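Phenylacetic acid degradation protein paaI (Escherichia coli, PDB 2FS2) hydrolyses acyl-CoA thioesters, preferring ring-hydroxylated phenylacetyl-CoA substrates, as a homotetrameric hot-dog-fold thioesterase of the phenylacetate degradation pathway. Local coordinates at residues D17-A20 / K21-I25; A61-A64 / F65-C69; M39-T42 / A43-N47. All coordinates share one frame; numbering follows the deposited sequence.

All three interactions are local, yet each shows how burial sets the chemistry of a fold. Interaction 2, within the central helix 54-70, is the core member, a run of backbone bonds with small side chains and F65 against the sheet and Y67 against helix 2-15. Interaction 1 spans the short helix 18-22 and the turn after it; one side is buried and the other open to solvent. Interaction 3, where strand 34-40 passes into a loop, lies farthest out and relies on apolar contacts plus turn bonds. Interaction 1 joins the others: D17 bonds to Y67 and I25 packs on T63 of interaction 2, while L23 and I25 pack on M39 of interaction 3.

Interaction 1 of 3, residues D17-A20 / K21-I25; sequences DACA and KALGI
A20 and I25 meet on the closely packed side of this short helix and the turn that ends it. The amide of I25 donates to A20 O at 2.8 Å, and the two side chains touch through their first carbons, A20 CB lying 4.1 Å from I25 CB. Both residues are buried; I25 also packs on L60 and T63 of helix 54-70 and on V37 and M39 of strand 34-40. Beside them C19 and L23 form a second apolar pair. With SG turned away from the backbone N and lying beside the carbonyl (chi1 157°), the sulfur comes within 3.6 Å of L23 CD1. C19 also packs on H53 of the second subunit.

Helix 18-22 illustrates how even a very short helix can be closed at both ends. D17 is its N-cap: OD1 accepts from A20 N at 3.0 Å, met from above the carboxylate plane (59° out of it), while OD2 is bonded to the hydroxyl of Y67. At the other end G24 takes a positive phi (70°) and completes a Schellman motif, in which G24 N bonds to K21 O at 3.0 Å alongside the bond from I25. Amides of K21, A22 and L23 supply the helical bonds to D17, A18 and C19.

The opposite character belongs to A18, K21 and A22, which are exposed. K21 lays its aliphatic chain back over the first turn, CG 3.3 Å from D17 O, and bends near its end, where NZ bonds to the carbonyl oxygen of E15. A22 has its CB near A18 O.

Interaction 2 of 3, residues A61-A64 / F65-C69; sequences ADTA and FAYAC
A61 and F65 open a run of helical hydrogen bonds, F65 N donating to A61 O at 2.9 Å. The next two well-defined bonds, A66 N to D62 O at 2.9 Å and A68 N to A64 O at 3.0 Å, are nearly straight at the hydrogen, as expected inside a long regular helix. Two hydroxyls add polar bonds beyond this stretch: T63 OG1 bonds to S59 O one turn earlier, and Y67 OH bonds to D17 OD2, tying the helix to the N-cap of helix 18-22.

Outward from the backbone, T63 and Y67 lie side by side and point the same way. The methyl group of T63 sits opposite its own backbone N while OG1 takes the place beside it (chi1 -62°), which leaves CG2 to meet Y67 CE1 at 3.6 Å. An alanine in place of Y67 would probably deprive the D17 carboxylate of its hydroxyl partner and open a gap between T63 and helix 2-15. On another side of the helix D62 and F65 slant across each other, their carboxylate and ring planes 41° apart; OD1 approaches the ring edge near its plane, 3.8 Å from F65 CD2.

Such a helix, wrapped by a curved antiparallel sheet, is the sausage of the hot-dog fold. A61 and F65 face I113 of strand 108-116, A64 and A68 meet A99 of strand 94-101, and their small methyl groups suit close approach to the sheet. D62 packs on G54 of the second subunit, while Y67 rests on A10, M13 and Y14 of helix 2-15.

Interaction 3 of 3, residues M39-T42 / A43-N47; sequences MTVT and AQMLN
V41 and M45 cross at about a right angle, and the terminal methyl of the selenomethionine M45 lies over the valine: CE is 4.0 Å from V41 CG1 and equally near V41 CA. L46 crosses the same valine similarly, placing L46 CD2 3.9 Å from V41 CG1. One methyl branch of V41 touches two partners; with CG1 opposite the backbone N, it is directed beside the carbonyl, where the chain turns into 43-47.

T42 also runs nearly perpendicular to M45, but here a hydroxyl meets a hydrocarbon chain, OG1 standing 3.1 Å from M45 CG. The T42 torsion (chi1 58°) turns OG1, held between backbone N and carbonyl carbon, toward M45, whose unstaggered chi1 (-23°) goes with the tight fit. Q44 comes obliquely, its bent chain bringing the amide back to T42, with Q44 NE2 3.5 Å from T42 CB. Farther in, two selenomethionines approach through selenium, M39 SE lying 4.3 Å from M45 SE.

A backbone bond accompanies this fold-back. M45 N donates to T42 O at 3.0 Å from well above the carbonyl plane (47° out of it), closing the 3-10 turn 43-45 just after strand 34-40. V41 is bonded to the backbone of G92 and D93, M45 to that of H53, and M45 packs on Q56 of helix 54-70.

The selenium atoms stand in for methionine sulfur, so the natural contact is presumably thioether and aliphatic packing. Side chains meet largely by nonpolar fit; turn bonds, including L46 N to A43 O, and those partners hold the backbone, while A43 and Q44 face water.

Interaction 1 of 3, residues D17-A20 / K21-I25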
ATOM      1  N   ASP B  17       9.111 -26.284  -6.318  1.00 50.19           N
ATOM      2  CA  ASP B  17       9.380 -24.954  -5.749  1.00 48.41           C
ATOM      3  C   ASP B  17      10.715 -24.942  -5.056  1.00 46.90           C
ATOM      4  O   ASP B  17      10.758 -25.211  -3.855  1.00 45.69           O
ATOM      5  CB  ASP B  17       8.332 -24.680  -4.678  1.00 49.01           C
ATOM      6  CG  ASP B  17       8.186 -23.214  -4.334  1.00 49.86           C
ATOM      7  OD1 ASP B  17       9.188 -22.442  -4.341  1.00 47.12           O
ATOM      8  OD2 ASP B  17       7.064 -22.781  -3.963  1.00 50.94           O
ATOM      9  N   ALA B  18      11.796 -24.613  -5.760  1.00 45.72           N
ATOM     10  CA  ALA B  18      13.118 -24.624  -5.086  1.00 45.17           C
ATOM     11  C   ALA B  18      13.351 -23.480  -4.094  1.00 44.74           C
ATOM     12  O   ALA B  18      14.086 -23.701  -3.131  1.00 44.04           O
ATOM     13  CB  ALA B  18      14.321 -24.716  -6.087  1.00 46.24           C
ATOM     14  N   CYS B  19      12.768 -22.296  -4.309  1.00 42.14           N
ATOM     15  CA  CYS B  19      12.860 -21.254  -3.288  1.00 44.00           C
ATOM     16  C   CYS B  19      12.274 -21.706  -1.927  1.00 41.82           C
ATOM     17  O   CYS B  19      12.925 -21.498  -0.883  1.00 40.74           O
ATOM     18  CB  CYS B  19      12.200 -19.962  -3.764  1.00 43.93           C
ATOM     19  SG  CYS B  19      11.633 -18.815  -2.416  1.00 60.52           S
ATOM     20  N   ALA B  20      11.067 -22.331  -1.952  1.00 41.07           N
ATOM     21  CA  ALA B  20      10.371 -22.841  -0.748  1.00 39.01           C
ATOM     22  C   ALA B  20      11.196 -23.887  -0.096  1.00 38.81           C
ATOM     23  O   ALA B  20      11.441 -23.815   1.102  1.00 36.56           O
ATOM     24  CB  ALA B  20       9.011 -23.419  -1.067  1.00 38.21           C
ATOM     25  N   LYS B  21      11.636 -24.871  -0.879  1.00 39.36           N
ATOM     26  CA  LYS B  21      12.537 -25.878  -0.305  1.00 42.13           C
ATOM     27  C   LYS B  21      13.881 -25.284   0.246  1.00 41.87           C
ATOM     28  O   LYS B  21      14.278 -25.631   1.371  1.00 42.78           O
ATOM     29  CB  LYS B  21      12.724 -27.104  -1.221  1.00 42.72           C
ATOM     30  CG  LYS B  21      11.404 -27.699  -1.784  1.00 47.63           C
ATOM     31  CD  LYS B  21      11.729 -29.043  -2.504  1.00 55.56           C
ATOM     32  CE  LYS B  21      10.630 -29.525  -3.524  1.00 57.13           C
ATOM     33  NZ  LYS B  21      11.036 -29.212  -4.983  1.00 58.99           N
ATOM     34  N   ALA B  22      14.505 -24.329  -0.455  1.00 40.75           N
ATOM     35  CA  ALA B  22      15.758 -23.700   0.015  1.00 40.39           C
ATOM     36  C   ALA B  22      15.554 -22.954   1.312  1.00 40.34           C
ATOM     37  O   ALA B  22      16.460 -22.906   2.145  1.00 41.05           O
ATOM     38  CB  ALA B  22      16.311 -22.715  -1.015  1.00 39.99           C
ATOM     39  N   LEU B  23      14.395 -22.316   1.467  1.00 38.28           N
ATOM     40  CA  LEU B  23      14.130 -21.627   2.713  1.00 37.87           C
ATOM     41  C   LEU B  23      13.504 -22.507   3.835  1.00 36.84           C
ATOM     42  O   LEU B  23      13.252 -21.953   4.921  1.00 36.77           O
ATOM     43  CB  LEU B  23      13.218 -20.462   2.459  1.00 38.31           C
ATOM     44  CG  LEU B  23      13.886 -19.322   1.733  1.00 41.90           C
ATOM     45  CD1 LEU B  23      12.704 -18.617   1.007  1.00 46.18           C
ATOM     46  CD2 LEU B  23      14.482 -18.391   2.722  1.00 43.51           C
ATOM     47  N   GLY B  24      13.285 -23.825   3.570  1.00 33.38           N
ATOM     48  CA  GLY B  24      12.658 -24.743   4.493  1.00 30.53           C
ATOM     49  C   GLY B  24      11.169 -24.497   4.721  1.00 30.38           C
ATOM     50  O   GLY B  24      10.656 -24.749   5.798  1.00 29.71           O
ATOM     51  N   ILE B  25      10.455 -23.965   3.738  1.00 29.23           N
ATOM     52  CA  ILE B  25       9.022 -23.759   3.907  1.00 30.37           C
ATOM     53  C   ILE B  25       8.290 -25.093   3.762  1.00 30.86           C
ATOM     54  O   ILE B  25       8.563 -25.849   2.833  1.00 32.66           O
ATOM     55  CB  ILE B  25       8.509 -22.618   2.921  1.00 28.85           C
ATOM     56  CG1 ILE B  25       9.301 -21.402   3.208  1.00 27.63           C
ATOM     57  CG2 ILE B  25       7.083 -22.235   3.146  1.00 28.52           C
ATOM     58  CD1 ILE B  25       8.973 -20.234   2.402  1.00 32.08           C
TER

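Interaction 2 of 3, residues A61-A64 / F65-C69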
ATOM      1  N   ALA B  61       5.728 -14.747   3.026  1.00 19.53           N
ATOM      2  CA  ALA B  61       4.366 -14.275   2.845  1.00 20.56           C
ATOM      3  C   ALA B  61       3.902 -14.568   1.393  1.00 20.51           C
ATOM      4  O   ALA B  61       2.767 -14.949   1.160  1.00 23.22           O
ATOM      5  CB  ALA B  61       4.255 -12.726   3.189  1.00 19.34           C
ATOM      6  N   ASP B  62       4.811 -14.490   0.471  1.00 22.91           N
ATOM      7  CA  ASP B  62       4.557 -14.541  -0.951  1.00 25.51           C
ATOM      8  C   ASP B  62       4.362 -15.977  -1.286  1.00 25.51           C
ATOM      9  O   ASP B  62       3.641 -16.311  -2.220  1.00 25.46           O
ATOM     10  CB  ASP B  62       5.820 -14.022  -1.666  1.00 26.81           C
ATOM     11  CG  ASP B  62       5.662 -13.904  -3.198  1.00 35.86           C
ATOM     12  OD1 ASP B  62       4.521 -13.630  -3.714  1.00 45.45           O
ATOM     13  OD2 ASP B  62       6.640 -14.018  -3.977  1.00 44.55           O
ATOM     14  N   THR B  63       4.978 -16.857  -0.506  1.00 23.54           N
ATOM     15  CA  THR B  63       4.718 -18.271  -0.701  1.00 23.33           C
ATOM     16  C   THR B  63       3.309 -18.662  -0.223  1.00 23.47           C
ATOM     17  O   THR B  63       2.619 -19.435  -0.916  1.00 25.98           O
ATOM     18  CB  THR B  63       5.773 -19.094   0.058  1.00 22.35           C
ATOM     19  OG1 THR B  63       7.067 -18.806  -0.474  1.00 24.78           O
ATOM     20  CG2 THR B  63       5.627 -20.534  -0.217  1.00 25.24           C
ATOM     21  N   ALA B  64       2.858 -18.235   0.979  1.00 22.59           N
ATOM     22  CA  ALA B  64       1.513 -18.544   1.373  1.00 20.99           C
ATOM     23  C   ALA B  64       0.547 -17.908   0.372  1.00 21.84           C
ATOM     24  O   ALA B  64      -0.491 -18.446   0.051  1.00 21.22           O
ATOM     25  CB  ALA B  64       1.178 -17.972   2.856  1.00 22.24           C
ATOM     26  N   PHE B  65       0.875 -16.707  -0.053  1.00 21.09           N
ATOM     27  CA  PHE B  65       0.049 -16.056  -1.058  1.00 21.71           C
ATOM     28  C   PHE B  65      -0.084 -16.888  -2.443  1.00 20.54           C
ATOM     29  O   PHE B  65      -1.186 -17.028  -2.977  1.00 19.91           O
ATOM     30  CB  PHE B  65       0.693 -14.685  -1.271  1.00 22.79           C
ATOM     31  CG  PHE B  65       0.044 -13.864  -2.327  1.00 21.20           C
ATOM     32  CD1 PHE B  65      -1.316 -13.823  -2.459  1.00 26.17           C
ATOM     33  CD2 PHE B  65       0.793 -13.023  -3.097  1.00 28.99           C
ATOM     34  CE1 PHE B  65      -1.946 -13.032  -3.510  1.00 26.20           C
ATOM     35  CE2 PHE B  65       0.146 -12.177  -4.099  1.00 32.98           C
ATOM     36  CZ  PHE B  65      -1.215 -12.260  -4.308  1.00 24.35           C
ATOM     37  N   ALA B  66       1.039 -17.311  -3.022  1.00 20.18           N
ATOM     38  CA  ALA B  66       1.057 -18.105  -4.252  1.00 22.00           C
ATOM     39  C   ALA B  66       0.204 -19.355  -4.022  1.00 22.88           C
ATOM     40  O   ALA B  66      -0.619 -19.703  -4.884  1.00 23.54           O
ATOM     41  CB  ALA B  66       2.567 -18.498  -4.712  1.00 18.76           C
ATOM     42  N   TYR B  67       0.308 -20.000  -2.838  1.00 24.14           N
ATOM     43  CA  TYR B  67      -0.470 -21.227  -2.628  1.00 23.10           C
ATOM     44  C   TYR B  67      -1.963 -20.955  -2.566  1.00 22.35           C
ATOM     45  O   TYR B  67      -2.751 -21.625  -3.230  1.00 20.82           O
ATOM     46  CB  TYR B  67       0.071 -22.060  -1.412  1.00 23.51           C
ATOM     47  CG  TYR B  67       1.361 -22.721  -1.855  1.00 26.08           C
ATOM     48  CD1 TYR B  67       2.532 -22.021  -1.934  1.00 29.82           C
ATOM     49  CD2 TYR B  67       1.357 -24.018  -2.339  1.00 35.98           C
ATOM     50  CE1 TYR B  67       3.701 -22.595  -2.410  1.00 35.15           C
ATOM     51  CE2 TYR B  67       2.527 -24.641  -2.805  1.00 38.73           C
ATOM     52  CZ  TYR B  67       3.711 -23.926  -2.832  1.00 39.54           C
ATOM     53  OH  TYR B  67       4.849 -24.543  -3.333  1.00 33.19           O
ATOM     54  N   ALA B  68      -2.358 -19.959  -1.778  1.00 18.54           N
ATOM     55  CA  ALA B  68      -3.731 -19.659  -1.613  1.00 20.61           C
ATOM     56  C   ALA B  68      -4.337 -19.220  -2.986  1.00 21.59           C
ATOM     57  O   ALA B  68      -5.427 -19.654  -3.326  1.00 22.67           O
ATOM     58  CB  ALA B  68      -3.910 -18.513  -0.539  1.00 16.57           C
ATOM     59  N   CYS B  69      -3.650 -18.381  -3.759  1.00 21.93           N
ATOM     60  CA  CYS B  69      -4.290 -17.900  -4.960  1.00 25.20           C
ATOM     61  C   CYS B  69      -4.156 -18.847  -6.171  1.00 27.40           C
ATOM     62  O   CYS B  69      -4.709 -18.562  -7.267  1.00 25.53           O
ATOM     63  CB  CYS B  69      -3.796 -16.526  -5.362  1.00 26.46           C
ATOM     64  SG  CYS B  69      -2.195 -16.380  -6.113  1.00 32.84           S
TER

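Interaction 3 of 3, residues M39-T42 / A43-N47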
HETATM    1  N   MSE B  39       7.983 -21.950   8.559  1.00 29.16           N
HETATM    2  CA  MSE B  39       9.411 -21.857   8.289  1.00 31.10           C
HETATM    3  C   MSE B  39      10.110 -21.541   9.594  1.00 29.93           C
HETATM    4  O   MSE B  39       9.601 -20.787  10.401  1.00 29.12           O
HETATM    5  CB  MSE B  39       9.655 -20.694   7.304  1.00 32.22           C
HETATM    6  CG  MSE B  39      11.111 -20.288   7.199  1.00 40.43           C
HETATM    7 SE   MSE B  39      11.255 -18.657   6.070  1.00 61.58          SE
HETATM    8  CE  MSE B  39      11.477 -19.566   4.503  1.00 57.03           C
ATOM      9  N   THR B  40      11.292 -22.071   9.778  1.00 30.61           N
ATOM     10  CA  THR B  40      12.093 -21.734  10.947  1.00 32.30           C
ATOM     11  C   THR B  40      13.175 -20.741  10.529  1.00 32.79           C
ATOM     12  O   THR B  40      13.759 -20.854   9.468  1.00 32.81           O
ATOM     13  CB  THR B  40      12.623 -23.059  11.541  1.00 33.96           C
ATOM     14  OG1 THR B  40      11.462 -23.837  11.985  1.00 33.17           O
ATOM     15  CG2 THR B  40      13.523 -22.844  12.825  1.00 31.64           C
ATOM     16  N   VAL B  41      13.366 -19.690  11.311  1.00 33.80           N
ATOM     17  CA  VAL B  41      14.432 -18.716  11.056  1.00 33.78           C
ATOM     18  C   VAL B  41      15.749 -19.358  11.570  1.00 37.70           C
ATOM     19  O   VAL B  41      15.837 -19.694  12.758  1.00 35.54           O
ATOM     20  CB  VAL B  41      14.133 -17.489  11.870  1.00 34.36           C
ATOM     21  CG1 VAL B  41      15.277 -16.476  11.757  1.00 32.02           C
ATOM     22  CG2 VAL B  41      12.725 -16.929  11.469  1.00 30.22           C
ATOM     23  N   THR B  42      16.661 -19.628  10.630  1.00 40.53           N
ATOM     24  CA  THR B  42      18.054 -20.021  10.804  1.00 44.51           C
ATOM     25  C   THR B  42      18.989 -18.800  10.803  1.00 46.51           C
ATOM     26  O   THR B  42      18.617 -17.690  10.321  1.00 46.66           O
ATOM     27  CB  THR B  42      18.444 -20.867   9.606  1.00 43.99           C
ATOM     28  OG1 THR B  42      18.244 -20.094   8.409  1.00 44.62           O
ATOM     29  CG2 THR B  42      17.512 -22.029   9.449  1.00 44.56           C
ATOM     30  N   ALA B  43      20.222 -18.989  11.287  1.00 50.53           N
ATOM     31  CA  ALA B  43      21.186 -17.856  11.428  1.00 52.96           C
ATOM     32  C   ALA B  43      21.570 -17.163  10.081  1.00 54.44           C
ATOM     33  O   ALA B  43      21.712 -15.916   9.999  1.00 55.83           O
ATOM     34  CB  ALA B  43      22.434 -18.289  12.206  1.00 53.99           C
ATOM     35  N   GLN B  44      21.702 -17.985   9.048  1.00 54.69           N
ATOM     36  CA  GLN B  44      21.872 -17.572   7.669  1.00 55.83           C
ATOM     37  C   GLN B  44      20.889 -16.469   7.223  1.00 56.07           C
ATOM     38  O   GLN B  44      21.161 -15.724   6.285  1.00 56.92           O
ATOM     39  CB  GLN B  44      21.674 -18.808   6.772  1.00 56.55           C
ATOM     40  CG  GLN B  44      22.508 -20.067   7.137  1.00 60.81           C
ATOM     41  CD  GLN B  44      21.866 -20.997   8.192  1.00 65.28           C
ATOM     42  OE1 GLN B  44      22.014 -20.780   9.414  1.00 66.59           O
ATOM     43  NE2 GLN B  44      21.172 -22.045   7.719  1.00 65.56           N
HETATM   44  N   MSE B  45      19.750 -16.323   7.864  1.00 55.24           N
HETATM   45  CA  MSE B  45      18.786 -15.329   7.329  1.00 56.20           C
HETATM   46  C   MSE B  45      18.797 -13.964   8.009  1.00 54.89           C
HETATM   47  O   MSE B  45      18.026 -13.069   7.617  1.00 54.36           O
HETATM   48  CB  MSE B  45      17.341 -15.863   7.322  1.00 56.50           C
HETATM   49  CG  MSE B  45      17.242 -17.371   7.326  1.00 61.21           C
HETATM   50 SE   MSE B  45      15.388 -17.977   7.167  1.00 75.22          SE
HETATM   51  CE  MSE B  45      14.516 -16.396   7.831  1.00 67.62           C
ATOM     52  N   LEU B  46      19.666 -13.822   9.013  1.00 54.52           N
ATOM     53  CA  LEU B  46      19.740 -12.634   9.891  1.00 54.42           C
ATOM     54  C   LEU B  46      20.557 -11.411   9.379  1.00 54.05           C
ATOM     55  O   LEU B  46      21.616 -11.550   8.788  1.00 52.68           O
ATOM     56  CB  LEU B  46      20.300 -13.061  11.267  1.00 54.51           C
ATOM     57  CG  LEU B  46      19.660 -14.198  12.067  1.00 57.75           C
ATOM     58  CD1 LEU B  46      20.502 -14.405  13.386  1.00 59.78           C
ATOM     59  CD2 LEU B  46      18.169 -13.934  12.394  1.00 54.07           C
ATOM     60  N   ASN B  47      20.043 -10.218   9.654  1.00 55.34           N
ATOM     61  CA  ASN B  47      20.734  -8.946   9.468  1.00 56.53           C
ATOM     62  C   ASN B  47      21.607  -8.589  10.688  1.00 58.40           C
ATOM     63  O   ASN B  47      21.824  -9.434  11.575  1.00 58.09           O
ATOM     64  CB  ASN B  47      19.687  -7.868   9.352  1.00 55.56           C
ATOM     65  CG  ASN B  47      18.848  -7.761  10.616  1.00 57.19           C
ATOM     66  OD1 ASN B  47      19.323  -8.019  11.759  1.00 55.05           O
ATOM     67  ND2 ASN B  47      17.583  -7.418  10.430  1.00 60.36           N
TER